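Local coordinates for CELL WALL surface anchor family protein (PDB 3ZGH), which probably binds keratin 10 through the basic, MSCRAMM-fold domain of the virulence-associated pneumococcal serine-rich repeat protein, at residues S56-T61 / V161-T166; S101-P106 / T166-T171; I86-T91 / Y153-S158. All blocks are in the same frame, centred on the assembly; numbering follows the deposited sequence.

Contact 1 of 3, residues S56-T61 / V161-T166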
loop_
_atom_site.group_PDB
_atom_site.type_symbol
_atom_site.label_atom_id
_atom_site.label_comp_id
_atom_site.label_asym_id
_atom_site.label_seq_id
_atom_site.Cartn_x
_atom_site.Cartn_y
_atom_site.Cartn_z
ATOM N N SER A 56 15.855 13.310 5.157
ATOM C CA SER A 56 14.970 14.467 4.991
ATOM C C SER A 56 13.496 14.057 5.012
ATOM O O SER A 56 12.648 14.800 5.524
ATOM C CB SER A 56 15.257 15.178 3.674
ATOM O OG SER A 56 16.548 15.756 3.739
ATOM N N LYS A 57 13.205 12.876 4.452
ATOM C CA LYS A 57 11.844 12.404 4.366
ATOM C C LYS A 57 11.781 10.885 4.348
ATOM O O LYS A 57 12.791 10.196 4.047
ATOM C CB LYS A 57 11.185 12.955 3.104
ATOM C CG LYS A 57 11.897 12.529 1.813
ATOM C CD LYS A 57 11.317 13.241 0.605
ATOM C CE LYS A 57 11.926 12.741 -0.707
ATOM N NZ LYS A 57 13.389 13.044 -0.752
ATOM N N LEU A 58 10.615 10.360 4.685
ATOM C CA LEU A 58 10.326 8.969 4.415
ATOM C C LEU A 58 9.572 8.916 3.094
ATOM O O LEU A 58 8.657 9.737 2.880
ATOM C CB LEU A 58 9.427 8.373 5.488
ATOM C CG LEU A 58 9.959 8.219 6.914
ATOM C CD1 LEU A 58 8.889 7.580 7.839
ATOM C CD2 LEU A 58 11.271 7.393 6.916
ATOM N N THR A 59 9.960 7.988 2.224
ATOM C CA THR A 59 9.202 7.698 1.001
ATOM C C THR A 59 8.580 6.318 1.148
ATOM O O THR A 59 9.281 5.328 1.422
ATOM C CB THR A 59 10.113 7.718 -0.218
ATOM O OG1 THR A 59 10.730 9.012 -0.296
ATOM C CG2 THR A 59 9.337 7.422 -1.547
ATOM N N PHE A 60 7.267 6.268 0.979
ATOM C CA PHE A 60 6.495 5.037 1.083
ATOM C C PHE A 60 6.030 4.616 -0.315
ATOM O O PHE A 60 5.513 5.460 -1.081
ATOM C CB PHE A 60 5.243 5.289 1.941
ATOM C CG PHE A 60 5.500 5.466 3.410
ATOM C CD1 PHE A 60 5.311 4.414 4.287
ATOM C CD2 PHE A 60 5.887 6.700 3.931
ATOM C CE1 PHE A 60 5.536 4.578 5.675
ATOM C CE2 PHE A 60 6.055 6.882 5.296
ATOM C CZ PHE A 60 5.907 5.811 6.166
ATOM N N THR A 61 6.169 3.327 -0.643
ATOM C CA THR A 61 5.631 2.770 -1.890
ATOM C C THR A 61 4.883 1.483 -1.515
ATOM O O THR A 61 5.481 0.512 -1.024
ATOM C CB THR A 61 6.731 2.458 -2.932
ATOM O OG1 THR A 61 7.519 3.627 -3.171
ATOM C CG2 THR A 61 6.113 2.013 -4.292
ATOM N N VAL A 161 6.827 11.719 3.516
ATOM C CA VAL A 161 6.501 12.347 4.810
ATOM C C VAL A 161 7.779 13.008 5.304
ATOM O O VAL A 161 8.804 12.329 5.437
ATOM C CB VAL A 161 6.037 11.305 5.862
ATOM C CG1 VAL A 161 5.634 11.996 7.147
ATOM C CG2 VAL A 161 4.845 10.443 5.338
ATOM N N PRO A 162 7.730 14.324 5.586
ATOM C CA PRO A 162 8.952 14.993 6.040
ATOM C C PRO A 162 9.417 14.452 7.383
ATOM O O PRO A 162 8.588 14.134 8.247
ATOM C CB PRO A 162 8.535 16.470 6.191
ATOM C CG PRO A 162 7.254 16.613 5.381
ATOM C CD PRO A 162 6.596 15.256 5.408
ATOM N N ILE A 163 10.734 14.384 7.567
ATOM C CA ILE A 163 11.336 14.042 8.853
ATOM C C ILE A 163 11.782 15.339 9.541
ATOM O O ILE A 163 12.516 16.150 8.953
ATOM C CB ILE A 163 12.550 13.105 8.651
ATOM C CG1 ILE A 163 12.073 11.734 8.131
ATOM C CG2 ILE A 163 13.380 12.951 9.962
ATOM C CD1 ILE A 163 13.180 10.856 7.560
ATOM N N THR A 164 11.376 15.529 10.798
ATOM C CA THR A 164 11.635 16.786 11.489
ATOM C C THR A 164 12.397 16.582 12.786
ATOM O O THR A 164 12.615 17.535 13.552
ATOM C CB THR A 164 10.303 17.524 11.816
ATOM O OG1 THR A 164 9.542 16.755 12.765
ATOM C CG2 THR A 164 9.461 17.735 10.534
ATOM N N GLY A 165 12.828 15.351 13.041
ATOM C CA GLY A 165 13.446 15.051 14.321
ATOM C C GLY A 165 13.654 13.556 14.466
ATOM O O GLY A 165 13.661 12.813 13.485
ATOM N N THR A 166 13.769 13.130 15.712
ATOM C CA THR A 166 14.165 11.776 16.087
ATOM C C THR A 166 13.055 10.714 16.012
ATOM O O THR A 166 13.299 9.584 15.630
ATOM C CB THR A 166 14.676 11.839 17.546
ATOM O OG1 THR A 166 16.038 12.287 17.523
ATOM C CG2 THR A 166 14.585 10.491 18.225
#
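Three backbone hydrogen bonds join Ser56 and Leu58 to Val161 and Ile163. Leu58 and Val161 form an antiparallel hydrogen-bonded pair: Leu58 N gives to Val161 O at 2.8 Å, and Val161 N returns a bond of the same length to Leu58 O. Lys57 and Pro162 make the next, non-hydrogen-bonded pair, a pairing that asks for no N-H from the proline on this side; their CA atoms lie 4.2 Å apart. The third bond, from Ile163 N to Ser56 O, is nearly straight at the hydrogen (171°), while the donor stands 38° above the carbonyl plane; it lies just past the paired residues, with Ser56 and Ile163 both in loop.

The apolar contacts gather on the face that carries Leu58 and Val161. With CG1 of Ile163 beside its backbone N (chi1 -68°) and the chain extended beyond it, the terminal CD1 is carried over the Lys57 backbone, 3.5 Å from Lys57 C. The same methyl meets Leu58 CD2 at 4.0 Å, the two side chains crossing at about a right angle. Further along, Val161 CG2 touches Phe60 CE2 at 3.8 Å and approaches the ring obliquely.

The side chain of Lys57 takes no polar part across the pair: its CB passes Val161 O at 3.4 Å, and the rest of the chain leads away to a salt bridge between its NZ and Asp54 OD2.

Strands 57-65 and 154-162 are central neighbours in the seven-stranded antiparallel sheet. Strand 43-53 flanks the first of them, with Leu49 and Val51 against Phe60, whose ring also stacks with Trp159 and meets Phe170 edge-to-face. Leu103, from a loop, covers Leu58 and Val161.

Contact 2 of 3, residues S101-P106 / T166-T171. With ACT (acetate ion), chain D.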
loop_
_atom_site.group_PDB
_atom_site.type_symbol
_atom_site.label_atom_id
_atom_site.label_comp_id
_atom_site.label_asym_id
_atom_site.label_seq_id
_atom_site.Cartn_x
_atom_site.Cartn_y
_atom_site.Cartn_z
ATOM N N SER A 101 5.894 11.510 16.298
ATOM C CA SER A 101 5.896 12.935 16.614
ATOM C C SER A 101 6.791 13.828 15.747
ATOM O O SER A 101 6.491 15.019 15.593
ATOM C CB SER A 101 6.304 13.088 18.069
ATOM O OG SER A 101 5.286 12.512 18.852
ATOM N N ASP A 102 7.858 13.265 15.169
ATOM C CA ASP A 102 8.766 14.062 14.341
ATOM C C ASP A 102 8.656 13.692 12.868
ATOM O O ASP A 102 9.666 13.579 12.140
ATOM C CB ASP A 102 10.220 13.957 14.828
ATOM C CG ASP A 102 10.392 14.471 16.241
ATOM O OD1 ASP A 102 10.111 15.665 16.494
ATOM O OD2 ASP A 102 10.799 13.679 17.110
ATOM N N LEU A 103 7.416 13.480 12.441
ATOM C CA LEU A 103 7.110 13.300 11.032
ATOM C C LEU A 103 6.071 14.343 10.705
ATOM O O LEU A 103 5.153 14.584 11.505
ATOM C CB LEU A 103 6.545 11.922 10.770
ATOM C CG LEU A 103 7.557 10.791 10.885
ATOM C CD1 LEU A 103 6.892 9.447 10.772
ATOM C CD2 LEU A 103 8.635 10.959 9.815
ATOM N N GLY A 104 6.210 14.978 9.551
ATOM C CA GLY A 104 5.312 16.055 9.221
ATOM C C GLY A 104 4.085 15.553 8.507
ATOM O O GLY A 104 3.681 14.377 8.602
ATOM N N LYS A 105 3.519 16.454 7.727
ATOM C CA LYS A 105 2.287 16.177 7.021
ATOM C C LYS A 105 2.602 15.415 5.741
ATOM O O LYS A 105 3.471 15.823 4.962
ATOM C CB LYS A 105 1.590 17.505 6.731
ATOM C CG LYS A 105 0.455 17.431 5.759
ATOM C CD LYS A 105 -0.232 18.791 5.653
ATOM C CE LYS A 105 -0.799 19.022 4.263
ATOM N NZ LYS A 105 0.284 19.271 3.263
ATOM N N PRO A 106 1.913 14.284 5.521
ATOM C CA PRO A 106 2.174 13.502 4.304
ATOM C C PRO A 106 1.901 14.300 3.030
ATOM O O PRO A 106 1.048 15.193 3.044
ATOM C CB PRO A 106 1.168 12.360 4.399
ATOM C CG PRO A 106 0.796 12.285 5.843
ATOM C CD PRO A 106 0.880 13.668 6.374
ATOM N N THR A 166 13.769 13.130 15.712
ATOM C CA THR A 166 14.165 11.776 16.087
ATOM C C THR A 166 13.055 10.714 16.012
ATOM O O THR A 166 13.299 9.584 15.630
ATOM C CB THR A 166 14.676 11.839 17.546
ATOM O OG1 THR A 166 16.038 12.287 17.523
ATOM C CG2 THR A 166 14.585 10.491 18.225
ATOM N N ASP A 167 11.836 11.062 16.389
ATOM C CA ASP A 167 10.779 10.068 16.442
ATOM C C ASP A 167 10.142 9.870 15.059
ATOM O O ASP A 167 9.151 10.522 14.709
ATOM C CB ASP A 167 9.712 10.428 17.511
ATOM C CG ASP A 167 8.547 9.435 17.515
ATOM O OD1 ASP A 167 8.727 8.331 16.936
ATOM O OD2 ASP A 167 7.467 9.743 18.071
ATOM N N THR A 168 10.720 8.968 14.271
ATOM C CA THR A 168 10.218 8.680 12.943
ATOM C C THR A 168 9.447 7.356 12.920
ATOM O O THR A 168 9.370 6.701 11.871
ATOM C CB THR A 168 11.371 8.573 11.929
ATOM O OG1 THR A 168 12.348 7.665 12.441
ATOM C CG2 THR A 168 12.034 9.939 11.735
ATOM N N SER A 169 8.870 6.970 14.052
ATOM C CA SER A 169 8.057 5.760 14.098
ATOM C C SER A 169 6.784 5.905 13.240
ATOM O O SER A 169 6.347 7.021 12.933
ATOM C CB SER A 169 7.708 5.406 15.545
ATOM O OG SER A 169 6.893 6.393 16.160
ATOM N N PHE A 170 6.193 4.779 12.843
ATOM C CA PHE A 170 4.927 4.818 12.130
ATOM C C PHE A 170 4.299 3.430 12.246
ATOM O O PHE A 170 4.979 2.450 12.607
ATOM C CB PHE A 170 5.142 5.213 10.648
ATOM C CG PHE A 170 5.890 4.184 9.849
ATOM C CD1 PHE A 170 5.218 3.110 9.258
ATOM C CD2 PHE A 170 7.271 4.276 9.693
ATOM C CE1 PHE A 170 5.931 2.143 8.551
ATOM C CE2 PHE A 170 7.987 3.310 8.992
ATOM C CZ PHE A 170 7.323 2.249 8.424
ATOM N N THR A 171 3.011 3.338 11.968
ATOM C CA THR A 171 2.419 2.034 11.716
ATOM C C THR A 171 1.612 2.154 10.425
ATOM O O THR A 171 1.002 3.187 10.169
ATOM C CB THR A 171 1.480 1.553 12.840
ATOM O OG1 THR A 171 0.254 2.259 12.746
ATOM C CG2 THR A 171 2.093 1.746 14.222
HETATM C C ACT D . 3.619 5.251 15.940
HETATM O O ACT D . 3.990 6.054 16.833
HETATM O OXT ACT D . 2.792 5.703 15.111
HETATM C CH3 ACT D . 4.140 3.835 15.883
#
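The carboxylates of Asp102 and Asp167 each accept a backbone N-H across the contact, from Asp167 and Ser101 respectively. Asp102 OD2 receives Asp167 N at 2.9 Å through its anti lone pair, with an N-H...O angle of 165°. Asp167 OD2 accepts Ser101 N at 3.0 Å, but from well above the carboxylate plane, 68° out of it. A third bond is purely backbone, Asp102 N to Asp167 O. Next along the chain, Leu103 supplies the apolar contact, its CD2 meeting Thr168 CG2 at 4.0 Å. Its other methyl, CD1, makes a close approach to a carbonyl, 3.3 Å from Ser169 O.

The next shell explains how the acids are held. Asp167 extends its CG opposite its own N (chi1 176°), which delivers OD2 to Ser101 and leaves OD1 for its own segment; OD1 accepts Ser169 N at 3.2 Å. Both oxygens of Asp167 are therefore engaged, which should restrict the rotation of the carboxylate. The charged oxygens of the two acids, Asp102 OD2 and Asp167 OD2, remain 5.2 Å apart, and the N-H donors around them would be expected to ease their mutual repulsion.

Farther out, an acetate, probably from the crystallisation liquor, sits beside Ser169, its O 3.0 Å from Ser169 OG, and is hydrogen-bonded to Thr98 OG1. Leu103 also packs on Ile163.

The bond from Ser169 N to Asp167 OD1 defines an Asx turn, and Asp167 is itself the centre of an inverse gamma turn. Together they form a compact surface loop leading into strand 170-172, clasped to the loop that follows strand 97-99.

Contact 3 of 3, residues I86-T91 / Y153-S158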
loop_
_atom_site.group_PDB
_atom_site.type_symbol
_atom_site.label_atom_id
_atom_site.label_comp_id
_atom_site.label_asym_id
_atom_site.label_seq_id
_atom_site.Cartn_x
_atom_site.Cartn_y
_atom_site.Cartn_z
ATOM N N ILE A 86 -10.678 -4.165 -7.428
ATOM C CA ILE A 86 -10.343 -3.976 -6.005
ATOM C C ILE A 86 -9.767 -2.585 -5.693
ATOM O O ILE A 86 -9.141 -1.972 -6.551
ATOM C CB ILE A 86 -9.325 -5.028 -5.510
ATOM C CG1 ILE A 86 -8.059 -4.996 -6.357
ATOM C CG2 ILE A 86 -9.938 -6.439 -5.532
ATOM C CD1 ILE A 86 -6.893 -5.756 -5.723
ATOM N N TYR A 87 -10.008 -2.103 -4.469
ATOM C CA TYR A 87 -9.339 -0.906 -3.921
ATOM C C TYR A 87 -8.122 -1.331 -3.098
ATOM O O TYR A 87 -8.104 -2.445 -2.567
ATOM C CB TYR A 87 -10.275 -0.168 -2.978
ATOM C CG TYR A 87 -11.495 0.467 -3.612
ATOM C CD1 TYR A 87 -11.376 1.331 -4.694
ATOM C CD2 TYR A 87 -12.763 0.240 -3.089
ATOM C CE1 TYR A 87 -12.488 1.948 -5.237
ATOM C CE2 TYR A 87 -13.873 0.837 -3.627
ATOM C CZ TYR A 87 -13.736 1.686 -4.706
ATOM O OH TYR A 87 -14.853 2.288 -5.236
ATOM N N ASN A 88 -7.111 -0.454 -2.962
ATOM C CA ASN A 88 -5.996 -0.702 -2.031
ATOM C C ASN A 88 -6.075 0.220 -0.793
ATOM O O ASN A 88 -5.136 0.293 -0.003
ATOM C CB ASN A 88 -4.642 -0.511 -2.722
ATOM C CG ASN A 88 -4.356 0.953 -3.083
ATOM O OD1 ASN A 88 -5.285 1.792 -3.137
ATOM N ND2 ASN A 88 -3.081 1.250 -3.391
ATOM N N SER A 89 -7.179 0.941 -0.622
ATOM C CA SER A 89 -7.292 1.802 0.546
ATOM C C SER A 89 -8.701 1.773 1.075
ATOM O O SER A 89 -9.639 1.639 0.303
ATOM C CB SER A 89 -6.890 3.241 0.221
ATOM O OG SER A 89 -7.650 3.724 -0.863
ATOM N N GLY A 90 -8.851 1.870 2.388
ATOM C CA GLY A 90 -10.188 1.937 2.967
ATOM C C GLY A 90 -10.786 3.342 2.943
ATOM O O GLY A 90 -10.128 4.315 2.596
ATOM N N THR A 91 -12.053 3.472 3.297
ATOM C CA THR A 91 -12.610 4.807 3.494
ATOM C C THR A 91 -12.110 5.360 4.835
ATOM O O THR A 91 -10.975 5.134 5.253
ATOM C CB THR A 91 -14.134 4.747 3.530
ATOM O OG1 THR A 91 -14.560 4.029 4.697
ATOM C CG2 THR A 91 -14.671 4.057 2.276
ATOM N N TYR A 153 -0.180 -7.415 -12.823
ATOM C CA TYR A 153 0.014 -6.016 -12.448
ATOM C C TYR A 153 -0.362 -5.770 -10.988
ATOM O O TYR A 153 -1.113 -6.550 -10.380
ATOM C CB TYR A 153 -0.785 -5.068 -13.338
ATOM C CG TYR A 153 -0.349 -5.044 -14.797
ATOM C CD1 TYR A 153 0.776 -5.739 -15.223
ATOM C CD2 TYR A 153 -1.059 -4.308 -15.738
ATOM C CE1 TYR A 153 1.184 -5.715 -16.566
ATOM C CE2 TYR A 153 -0.661 -4.264 -17.091
ATOM C CZ TYR A 153 0.460 -4.982 -17.493
ATOM O OH TYR A 153 0.884 -4.967 -18.807
ATOM N N GLY A 154 0.135 -4.673 -10.436
ATOM C CA GLY A 154 -0.249 -4.284 -9.088
ATOM C C GLY A 154 -0.832 -2.884 -9.031
ATOM O O GLY A 154 -0.638 -2.060 -9.919
ATOM N N LEU A 155 -1.550 -2.616 -7.960
ATOM C CA LEU A 155 -2.109 -1.303 -7.710
ATOM C C LEU A 155 -1.221 -0.655 -6.652
ATOM O O LEU A 155 -1.117 -1.161 -5.507
ATOM C CB LEU A 155 -3.535 -1.457 -7.193
ATOM C CG LEU A 155 -4.287 -0.171 -6.854
ATOM C CD1 LEU A 155 -4.333 0.766 -8.038
ATOM C CD2 LEU A 155 -5.695 -0.522 -6.390
ATOM N N THR A 156 -0.582 0.456 -7.032
ATOM C CA THR A 156 0.521 1.027 -6.257
ATOM C C THR A 156 0.211 2.474 -5.892
ATOM O O THR A 156 -0.330 3.246 -6.726
ATOM C CB THR A 156 1.841 0.944 -7.060
ATOM O OG1 THR A 156 2.182 -0.440 -7.317
ATOM C CG2 THR A 156 3.011 1.633 -6.321
ATOM N N SER A 157 0.503 2.836 -4.635
ATOM C CA SER A 157 0.324 4.181 -4.138
ATOM C C SER A 157 1.651 4.593 -3.505
ATOM O O SER A 157 2.343 3.739 -2.885
ATOM C CB SER A 157 -0.789 4.205 -3.088
ATOM O OG SER A 157 -2.084 3.888 -3.638
ATOM N N SER A 158 2.049 5.862 -3.657
ATOM C CA SER A 158 3.294 6.302 -3.013
ATOM C C SER A 158 3.119 7.710 -2.499
ATOM O O SER A 158 2.323 8.497 -3.051
ATOM C CB SER A 158 4.493 6.260 -3.970
ATOM O OG SER A 158 4.243 7.135 -5.070
#
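Asn88 reaches across to Leu155 and Ser157, and its side chain can be followed outward from the strand end at Tyr87. CB points toward strand 154-162 and meets the methyl CD2 of Leu155 at 3.8 Å. At the next atom, Asn88 CG lies 3.9 Å from the same Leu155 CD2, so the start of the asparagine rests against hydrocarbon. A chi1 of 69° holds CG between the backbone N and the carbonyl carbon, a turn that directs the amide to the side of Leu155 and Ser157. OD1 has Leu155 CD2 among its nearest neighbours across the contact, at 4.0 Å. ND2 turns to Ser157 and gives a hydrogen bond to its OG at 2.8 Å, with an N-H...O angle of 160°. The hydroxyl oxygen lies only 10° out of the amide plane, so the N-H is directed well at its acceptor.

Leu155 complements this from the other strand. Its CG extends opposite the backbone N, carrying CD2 to the chain between Ile86 and Asn88, where it lies 3.7 Å from Ile86 O and equally close to Asn88 N. The leucine thus packs against both the backbone and the side chain at this strand end.

Ser157 OG has a second hydrogen-bond partner in Asn111 OD1, which links the asparagine bond to strand 109-114. On the first segment, Asn88 O is hydrogen-bonded to Tyr62 OH, so backbone and side chain of Asn88 both connect to the large sheet.

The arrangement is a buried contact between two beta-sheets, in which the residue just after strand 85-87, central in a three-stranded antiparallel sheet, meets strand 154-162 of the seven-stranded sheet, with a polar amide-hydroxyl link set beside apolar packing.

From the N terminus, the chain first enters contact 1 at 56-61 and then contact 3 at 86-91, followed by contact 2 at 101-106. Contact 3 closes first, at 153-158, and therefore lies wholly within the longer excursion that contact 1 closes at 161-166. Contact 2 closes last, at 166-171, so it crosses both others. Contacts 1 and 3 share strand 154-162, but their centres lie about 21 Å apart; contact 3 ties the large sheet to the three-stranded sheet containing 85-87. Contacts 1 and 2 share Thr166 and touch, with Pro162 O 2.8 Å from Gly104 N, joining the end of strand 154-162 to the loop after strand 97-99, which contact 2 ties to the segment entering strand 170-172.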